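Local coordinates for protein acetylserotonin O-methyltransferase (Homo sapiens, PDB 4A6D) that catalyses the last step of melatonin synthesis, methylating the hydroxyl of N-acetylserotonin with S-adenosyl-L-methionine, and works as a homodimer, at residues A[34-46]-A[82-96]. Residues are numbered along the deposited sequence; the frame is centred on the assembly and turned at random.
With SO4 (sulfate ion), chain G.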
# COMPACT_ATOMS: atom_id res chain seq x y z
N PHE A 34 -1.87 9.63 -17.66
CA PHE A 34 -1.85 11.08 -17.50
C PHE A 34 -1.18 11.82 -18.66
O PHE A 34 -1.70 12.85 -19.07
CB PHE A 34 -1.25 11.47 -16.14
CG PHE A 34 -1.85 10.68 -15.00
CD1 PHE A 34 -3.19 10.82 -14.65
CD2 PHE A 34 -1.09 9.76 -14.29
CE1 PHE A 34 -3.76 10.06 -13.62
CE2 PHE A 34 -1.64 9.02 -13.24
CZ PHE A 34 -2.98 9.17 -12.93
N ASP A 35 -0.08 11.26 -19.22
CA ASP A 35 0.63 11.83 -20.37
C ASP A 35 -0.26 11.79 -21.62
O ASP A 35 -0.41 12.82 -22.29
CB ASP A 35 1.96 11.11 -20.63
CG ASP A 35 3.08 11.44 -19.66
OD1 ASP A 35 3.20 12.63 -19.27
OD2 ASP A 35 3.88 10.54 -19.36
N LEU A 36 -0.88 10.63 -21.91
CA LEU A 36 -1.79 10.40 -23.03
C LEU A 36 -2.98 11.37 -22.98
O LEU A 36 -3.39 11.87 -24.03
CB LEU A 36 -2.29 8.95 -23.01
CG LEU A 36 -3.13 8.49 -24.21
CD1 LEU A 36 -2.24 8.10 -25.37
CD2 LEU A 36 -4.02 7.33 -23.84
N LEU A 37 -3.53 11.61 -21.76
CA LEU A 37 -4.65 12.52 -21.52
C LEU A 37 -4.25 13.98 -21.71
O LEU A 37 -5.09 14.78 -22.13
CB LEU A 37 -5.28 12.32 -20.13
CG LEU A 37 -6.16 11.08 -19.93
CD1 LEU A 37 -6.45 10.84 -18.47
CD2 LEU A 37 -7.47 11.19 -20.70
N ALA A 38 -2.99 14.34 -21.40
CA ALA A 38 -2.44 15.69 -21.56
C ALA A 38 -2.04 15.98 -23.01
O ALA A 38 -2.03 17.15 -23.42
CB ALA A 38 -1.24 15.87 -20.64
N GLU A 39 -1.73 14.92 -23.79
CA GLU A 39 -1.32 15.00 -25.20
C GLU A 39 -2.51 14.95 -26.16
O GLU A 39 -2.38 15.34 -27.32
CB GLU A 39 -0.32 13.88 -25.54
CG GLU A 39 1.09 14.19 -25.05
CD GLU A 39 2.13 13.13 -25.33
OE1 GLU A 39 2.12 12.08 -24.64
OE2 GLU A 39 2.98 13.36 -26.22
N ALA A 40 -3.67 14.48 -25.67
CA ALA A 40 -4.92 14.35 -26.42
C ALA A 40 -5.52 15.72 -26.78
O ALA A 40 -5.26 16.69 -26.05
CB ALA A 40 -5.92 13.55 -25.59
N PRO A 41 -6.33 15.85 -27.86
CA PRO A 41 -6.93 17.16 -28.17
C PRO A 41 -8.04 17.58 -27.19
O PRO A 41 -8.39 18.76 -27.11
CB PRO A 41 -7.46 17.00 -29.61
CG PRO A 41 -7.08 15.61 -30.05
CD PRO A 41 -6.77 14.82 -28.83
N GLY A 42 -8.56 16.60 -26.45
CA GLY A 42 -9.59 16.78 -25.43
C GLY A 42 -9.71 15.58 -24.52
O GLY A 42 -8.73 14.83 -24.37
N PRO A 43 -10.88 15.35 -23.88
CA PRO A 43 -11.03 14.17 -23.02
C PRO A 43 -11.16 12.87 -23.83
O PRO A 43 -11.64 12.92 -24.97
CB PRO A 43 -12.29 14.47 -22.21
CG PRO A 43 -13.10 15.34 -23.10
CD PRO A 43 -12.13 16.14 -23.93
N LEU A 44 -10.74 11.73 -23.25
CA LEU A 44 -10.76 10.42 -23.91
C LEU A 44 -11.65 9.37 -23.23
O LEU A 44 -11.69 9.31 -22.00
CB LEU A 44 -9.33 9.83 -23.98
CG LEU A 44 -8.23 10.59 -24.69
CD1 LEU A 44 -6.91 9.89 -24.47
CD2 LEU A 44 -8.50 10.71 -26.18
N ASP A 45 -12.27 8.47 -24.04
CA ASP A 45 -13.06 7.35 -23.51
C ASP A 45 -12.14 6.15 -23.19
O ASP A 45 -10.95 6.21 -23.51
CB ASP A 45 -14.22 6.95 -24.45
CG ASP A 45 -13.85 6.56 -25.88
OD1 ASP A 45 -12.78 5.93 -26.07
OD2 ASP A 45 -14.66 6.81 -26.79
N VAL A 46 -12.69 5.09 -22.55
CA VAL A 46 -11.98 3.85 -22.15
C VAL A 46 -11.21 3.22 -23.33
O VAL A 46 -10.01 2.98 -23.21
CB VAL A 46 -12.93 2.81 -21.44
CG1 VAL A 46 -12.21 1.49 -21.13
CG2 VAL A 46 -13.54 3.39 -20.17
N ALA A 82 -18.49 7.59 -21.16
CA ALA A 82 -17.72 8.35 -20.16
C ALA A 82 -16.47 8.84 -20.85
O ALA A 82 -15.87 8.11 -21.64
CB ALA A 82 -17.33 7.45 -19.00
N PHE A 83 -16.09 10.09 -20.55
CA PHE A 83 -14.89 10.76 -21.06
C PHE A 83 -14.07 11.29 -19.89
O PHE A 83 -14.58 12.03 -19.04
CB PHE A 83 -15.24 11.87 -22.06
CG PHE A 83 -15.72 11.31 -23.38
CD1 PHE A 83 -14.82 10.97 -24.38
CD2 PHE A 83 -17.07 11.11 -23.61
CE1 PHE A 83 -15.26 10.44 -25.59
CE2 PHE A 83 -17.52 10.58 -24.83
CZ PHE A 83 -16.61 10.26 -25.81
N TYR A 84 -12.81 10.86 -19.83
CA TYR A 84 -11.88 11.18 -18.75
C TYR A 84 -10.97 12.31 -19.11
O TYR A 84 -10.58 12.45 -20.26
CB TYR A 84 -11.07 9.93 -18.38
CG TYR A 84 -11.95 8.76 -18.02
CD1 TYR A 84 -12.42 7.88 -19.00
CD2 TYR A 84 -12.38 8.56 -16.71
CE1 TYR A 84 -13.30 6.84 -18.69
CE2 TYR A 84 -13.24 7.51 -16.38
CZ TYR A 84 -13.70 6.66 -17.37
OH TYR A 84 -14.49 5.60 -17.03
N ARG A 85 -10.63 13.12 -18.11
CA ARG A 85 -9.73 14.26 -18.26
C ARG A 85 -8.87 14.38 -17.00
O ARG A 85 -9.25 13.86 -15.95
CB ARG A 85 -10.53 15.54 -18.58
CG ARG A 85 -11.09 16.31 -17.38
CD ARG A 85 -12.07 17.39 -17.81
NE ARG A 85 -13.22 17.47 -16.91
CZ ARG A 85 -14.27 16.64 -16.93
NH1 ARG A 85 -14.31 15.64 -17.81
NH2 ARG A 85 -15.26 16.79 -16.07
N ASN A 86 -7.72 15.06 -17.10
CA ASN A 86 -6.82 15.28 -15.97
C ASN A 86 -7.40 16.32 -15.00
O ASN A 86 -8.24 17.15 -15.39
CB ASN A 86 -5.44 15.74 -16.46
CG ASN A 86 -4.48 14.64 -16.86
OD1 ASN A 86 -4.30 13.64 -16.15
ND2 ASN A 86 -3.78 14.85 -17.96
N THR A 87 -6.94 16.26 -13.75
CA THR A 87 -7.26 17.20 -12.67
C THR A 87 -6.10 18.21 -12.58
O THR A 87 -5.16 18.14 -13.38
CB THR A 87 -7.37 16.44 -11.34
OG1 THR A 87 -6.21 15.62 -11.17
CG2 THR A 87 -8.65 15.64 -11.21
N GLU A 88 -6.15 19.11 -11.58
CA GLU A 88 -5.05 20.06 -11.36
C GLU A 88 -3.88 19.26 -10.83
O GLU A 88 -2.76 19.44 -11.28
CB GLU A 88 -5.46 21.17 -10.37
CG GLU A 88 -6.28 22.28 -11.01
CD GLU A 88 -5.53 23.48 -11.54
OE1 GLU A 88 -4.28 23.42 -11.66
OE2 GLU A 88 -6.20 24.49 -11.86
N LEU A 89 -4.18 18.29 -9.93
CA LEU A 89 -3.25 17.35 -9.30
C LEU A 89 -2.42 16.58 -10.33
O LEU A 89 -1.20 16.59 -10.25
CB LEU A 89 -4.08 16.35 -8.43
CG LEU A 89 -3.34 15.61 -7.30
CD1 LEU A 89 -4.32 15.10 -6.27
CD2 LEU A 89 -2.49 14.47 -7.82
N SER A 90 -3.08 15.85 -11.25
CA SER A 90 -2.43 15.02 -12.25
C SER A 90 -1.68 15.80 -13.30
O SER A 90 -0.63 15.36 -13.75
CB SER A 90 -3.41 14.02 -12.88
OG SER A 90 -4.59 14.62 -13.39
N SER A 91 -2.21 16.97 -13.69
CA SER A 91 -1.55 17.84 -14.67
C SER A 91 -0.22 18.34 -14.08
O SER A 91 0.83 18.22 -14.72
CB SER A 91 -2.47 19.00 -15.04
OG SER A 91 -1.79 19.99 -15.79
N ASP A 92 -0.26 18.83 -12.83
CA ASP A 92 0.89 19.38 -12.12
C ASP A 92 1.88 18.33 -11.62
O ASP A 92 3.08 18.61 -11.63
CB ASP A 92 0.44 20.27 -10.95
CG ASP A 92 -0.49 21.44 -11.27
OD1 ASP A 92 -0.52 21.86 -12.45
OD2 ASP A 92 -1.19 21.91 -10.35
N TYR A 93 1.41 17.16 -11.14
CA TYR A 93 2.35 16.20 -10.54
C TYR A 93 2.52 14.89 -11.23
O TYR A 93 3.37 14.11 -10.82
CB TYR A 93 2.00 15.95 -9.06
CG TYR A 93 1.89 17.20 -8.22
CD1 TYR A 93 3.01 17.96 -7.90
CD2 TYR A 93 0.66 17.62 -7.71
CE1 TYR A 93 2.91 19.13 -7.15
CE2 TYR A 93 0.55 18.78 -6.94
CZ TYR A 93 1.68 19.53 -6.67
OH TYR A 93 1.58 20.68 -5.91
N LEU A 94 1.68 14.60 -12.24
CA LEU A 94 1.67 13.30 -12.90
C LEU A 94 1.90 13.31 -14.41
O LEU A 94 1.86 12.24 -15.02
CB LEU A 94 0.36 12.53 -12.51
CG LEU A 94 0.08 12.37 -11.01
CD1 LEU A 94 -1.29 11.77 -10.76
CD2 LEU A 94 1.11 11.49 -10.35
N THR A 95 2.15 14.48 -15.02
CA THR A 95 2.48 14.59 -16.45
C THR A 95 3.99 14.84 -16.57
O THR A 95 4.55 15.61 -15.78
CB THR A 95 1.62 15.62 -17.22
OG1 THR A 95 1.98 16.95 -16.85
CG2 THR A 95 0.10 15.38 -17.07
N THR A 96 4.64 14.17 -17.53
CA THR A 96 6.08 14.26 -17.79
C THR A 96 6.57 15.69 -18.09
O THR A 96 7.63 16.09 -17.61
CB THR A 96 6.49 13.18 -18.81
OG1 THR A 96 6.01 11.91 -18.36
CG2 THR A 96 7.99 13.09 -19.02
S SO4 G . -9.81 19.98 -10.79
O1 SO4 G . -9.64 21.44 -10.66
O2 SO4 G . -9.60 19.59 -12.17
O3 SO4 G . -8.81 19.30 -9.94
O4 SO4 G . -11.16 19.60 -10.37
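Leu44 and Tyr84 form a single antiparallel bridge as a hydrogen-bonded pair, and helix 34-39 crosses strand 82-86 nearly at right angles (96°). This lies in the dimerisation domain of the enzyme, which is probably of the winged-helix type, with hairpin 73-78/81-86 as its wing. Strand 73-78 pairs with the strand on its other edge, so Leu44 adds one bridge on the edge away from strand 73-78. The bridge bonds are Tyr84 N to Leu44 O (2.9 Å) and Leu44 N to Tyr84 O (3.1 Å).

Asn86 ties helix 34-39 to segment 82-96. Its ND2 donates to Phe34 O at 3.1 Å, almost straight (173°) and within the amide plane. Phe34 O also accepts from Ala38 N, so two donors hold it. Asn86 OD1 sits at the edge of the Phe34 ring. Leu94 CD1 lies over one ring face, 3.9 Å from the centroid, in a CH-pi contact. Phe34 also touches Ala28 of helix 7-31, while Leu94 packs on Leu12 of the second subunit.

Near Phe83, the Asp45 side chain runs alongside the ring; its OD1 caps Ala48 N at the start of the next helix.

Asp35 grips the chain after helix 88-94 with both carboxylate oxygens. Its CG lies beside the backbone N (chi1 -75°), which turns the carboxylate to Thr96. An alanine here is likely to leave Thr96 N and its hydroxyl without these acceptors and let the chain at Thr96 shift. Both oxygens use syn lone pairs: OD1 takes Thr96 N at 2.7 Å, and OD2 takes Thr96 OG1 at 2.7 Å.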